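PDB 6SKI: putative type VI secretion protein from Escherichia coli, which is a phospholipase effector (Tle1) of the type VI secretion system, a toxin loaded onto the VgrG spike and inhibited by it. Local coordinates for residues N414-V419 / Y480-Y485. Numbering follows the deposited sequence.
Sequences NDWANV and YIIGKY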
loop_
_atom_site.group_PDB
_atom_site.type_symbol
_atom_site.label_atom_id
_atom_site.label_comp_id
_atom_site.label_asym_id
_atom_site.label_seq_id
_atom_site.Cartn_x
_atom_site.Cartn_y
_atom_site.Cartn_z
ATOM N N ASN A 414 -14.128 -9.465 -9.275
ATOM C CA ASN A 414 -13.151 -8.470 -8.853
ATOM C C ASN A 414 -12.950 -7.363 -9.882
ATOM O O ASN A 414 -11.872 -6.763 -9.936
ATOM C CB ASN A 414 -11.818 -9.150 -8.544
ATOM C CG ASN A 414 -11.076 -9.576 -9.792
ATOM O OD1 ASN A 414 -11.685 -9.923 -10.801
ATOM N ND2 ASN A 414 -9.753 -9.551 -9.730
ATOM N N ASP A 415 -13.963 -7.070 -10.689
ATOM C CA ASP A 415 -13.808 -6.184 -11.832
ATOM C C ASP A 415 -13.974 -4.708 -11.496
ATOM O O ASP A 415 -13.844 -3.873 -12.395
ATOM C CB ASP A 415 -14.809 -6.563 -12.924
ATOM C CG ASP A 415 -14.575 -7.947 -13.471
ATOM O OD1 ASP A 415 -13.520 -8.170 -14.098
ATOM O OD2 ASP A 415 -15.446 -8.817 -13.274
ATOM N N TRP A 416 -14.259 -4.355 -10.247
ATOM C CA TRP A 416 -14.431 -2.952 -9.900
ATOM C C TRP A 416 -13.112 -2.276 -9.553
ATOM O O TRP A 416 -13.005 -1.043 -9.647
ATOM C CB TRP A 416 -15.416 -2.815 -8.736
ATOM C CG TRP A 416 -15.759 -1.401 -8.425
ATOM C CD1 TRP A 416 -15.352 -0.677 -7.349
ATOM C CD2 TRP A 416 -16.572 -0.529 -9.214
ATOM N NE1 TRP A 416 -15.866 0.593 -7.412
ATOM C CE2 TRP A 416 -16.618 0.709 -8.550
ATOM C CE3 TRP A 416 -17.266 -0.676 -10.416
ATOM C CZ2 TRP A 416 -17.332 1.792 -9.047
ATOM C CZ3 TRP A 416 -17.972 0.398 -10.907
ATOM C CH2 TRP A 416 -18.000 1.617 -10.225
ATOM N N ALA A 417 -12.086 -3.053 -9.228
ATOM C CA ALA A 417 -10.764 -2.490 -9.048
ATOM C C ALA A 417 -10.133 -2.099 -10.370
ATOM O O ALA A 417 -9.260 -1.232 -10.386
ATOM C CB ALA A 417 -9.860 -3.482 -8.315
ATOM N N ASN A 418 -10.610 -2.655 -11.483
ATOM C CA ASN A 418 -10.186 -2.168 -12.789
ATOM C C ASN A 418 -10.787 -0.799 -13.076
ATOM O O ASN A 418 -10.133 0.065 -13.669
ATOM C CB ASN A 418 -10.580 -3.171 -13.867
ATOM C CG ASN A 418 -9.881 -4.498 -13.705
ATOM O OD1 ASN A 418 -8.798 -4.574 -13.130
ATOM N ND2 ASN A 418 -10.501 -5.557 -14.202
ATOM N N VAL A 419 -12.028 -0.577 -12.642
ATOM C CA VAL A 419 -12.631 0.746 -12.756
ATOM C C VAL A 419 -11.863 1.749 -11.909
ATOM O O VAL A 419 -11.568 2.866 -12.353
ATOM C CB VAL A 419 -14.115 0.687 -12.353
ATOM C CG1 VAL A 419 -14.739 2.066 -12.410
ATOM C CG2 VAL A 419 -14.869 -0.284 -13.236
ATOM N N TYR A 480 -26.665 -0.888 -7.461
ATOM C CA TYR A 480 -26.957 -2.315 -7.392
ATOM C C TYR A 480 -26.033 -3.103 -8.314
ATOM O O TYR A 480 -25.399 -4.090 -7.902
ATOM C CB TYR A 480 -28.424 -2.530 -7.769
ATOM C CG TYR A 480 -28.925 -3.950 -7.725
ATOM C CD1 TYR A 480 -29.317 -4.533 -6.533
ATOM C CD2 TYR A 480 -29.033 -4.700 -8.886
ATOM C CE1 TYR A 480 -29.786 -5.825 -6.495
ATOM C CE2 TYR A 480 -29.499 -5.995 -8.857
ATOM C CZ TYR A 480 -29.874 -6.553 -7.657
ATOM O OH TYR A 480 -30.342 -7.845 -7.618
ATOM N N ILE A 481 -25.926 -2.650 -9.565
ATOM C CA ILE A 481 -25.013 -3.287 -10.509
ATOM C C ILE A 481 -23.588 -3.261 -9.973
ATOM O O ILE A 481 -22.826 -4.217 -10.151
ATOM C CB ILE A 481 -25.114 -2.611 -11.887
ATOM C CG1 ILE A 481 -26.549 -2.684 -12.405
ATOM C CG2 ILE A 481 -24.160 -3.255 -12.863
ATOM C CD1 ILE A 481 -26.842 -1.705 -13.513
ATOM N N ILE A 482 -23.209 -2.179 -9.293
ATOM C CA ILE A 482 -21.894 -2.138 -8.668
ATOM C C ILE A 482 -21.857 -3.052 -7.451
ATOM O O ILE A 482 -20.811 -3.628 -7.131
ATOM C CB ILE A 482 -21.521 -0.692 -8.301
ATOM C CG1 ILE A 482 -21.388 0.161 -9.559
ATOM C CG2 ILE A 482 -20.219 -0.647 -7.525
ATOM C CD1 ILE A 482 -21.448 1.640 -9.288
ATOM N N GLY A 483 -22.992 -3.227 -6.775
ATOM C CA GLY A 483 -23.064 -4.139 -5.656
ATOM C C GLY A 483 -22.821 -5.574 -6.037
ATOM O O GLY A 483 -22.473 -6.383 -5.171
ATOM N N LYS A 484 -22.993 -5.912 -7.316
ATOM C CA LYS A 484 -22.520 -7.221 -7.763
ATOM C C LYS A 484 -21.017 -7.376 -7.566
ATOM O O LYS A 484 -20.532 -8.497 -7.388
ATOM C CB LYS A 484 -22.853 -7.462 -9.234
ATOM C CG LYS A 484 -24.273 -7.170 -9.642
ATOM C CD LYS A 484 -24.490 -7.497 -11.108
ATOM C CE LYS A 484 -25.958 -7.762 -11.405
ATOM N NZ LYS A 484 -26.857 -6.830 -10.669
ATOM N N TYR A 485 -20.268 -6.275 -7.594
ATOM C CA TYR A 485 -18.816 -6.321 -7.682
ATOM C C TYR A 485 -18.105 -5.869 -6.416
ATOM O O TYR A 485 -16.879 -5.990 -6.341
ATOM C CB TYR A 485 -18.341 -5.466 -8.861
ATOM C CG TYR A 485 -18.865 -5.927 -10.195
ATOM C CD1 TYR A 485 -20.130 -5.573 -10.627
ATOM C CD2 TYR A 485 -18.085 -6.704 -11.031
ATOM C CE1 TYR A 485 -20.610 -5.994 -11.840
ATOM C CE2 TYR A 485 -18.558 -7.132 -12.247
ATOM C CZ TYR A 485 -19.818 -6.772 -12.649
ATOM O OH TYR A 485 -20.292 -7.191 -13.867
#
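The indole of Trp416 is sandwiched between two aliphatic side chains: Ile482 lies over one face, and Val419, from the next turn of its own helix, backs the opposite face with CB offset toward the rim. The second flat group, the phenol of Tyr485, has Asp415 OD2 and Ile481 O at its edge, near the ring plane. The contact, in a Tle1-like phospholipase with an alpha/beta-hydrolase-type catalytic domain, joins the region of helix 416-431 that holds Trp416 to the region of helix 476-483 that holds Ile482, with Tyr485 following in the chain. Ile482 meets the indole in a CH-pi interaction: its methyl CG2 stands 3.9 Å from the centroid of the Trp416 six-membered ring, 5° off the normal. Ile482 spreads along that ring, with Ile482 CG1 3.7 Å from Trp416 CZ3; Ile482 CD1 approaches Trp416 CH2 at 3.6 Å. The indole meets it because Trp416 CG is anti to the backbone N (chi1 -174°), which carries the ring out toward the second helix. Helix 452-466 touches both aliphatic partners of the indole, through Leu454 on Ile482 and through Ala455 and Ala458 on Val419.

At the Tyr485 edge, Asp415 OD2 lies 3.7 Å from Tyr485 CE2; carboxylate and ring planes are 66° apart. No hydrogen bond crosses between the two segments; Tyr485 OH is hydrogen-bonded to Glu450 OE2 instead. Tyr485 N donates to Ile482 O at 2.7 Å, tying the two contact residues of this segment together. The two clusters meet where the segments come nearest, at Trp416 and Tyr485, whose CA atoms are 6.0 Å apart and whose CB atoms touch at 3.9 Å. Beside them, the Asp415 methylene CB also meets the ring, 3.8 Å from Tyr485 CD2.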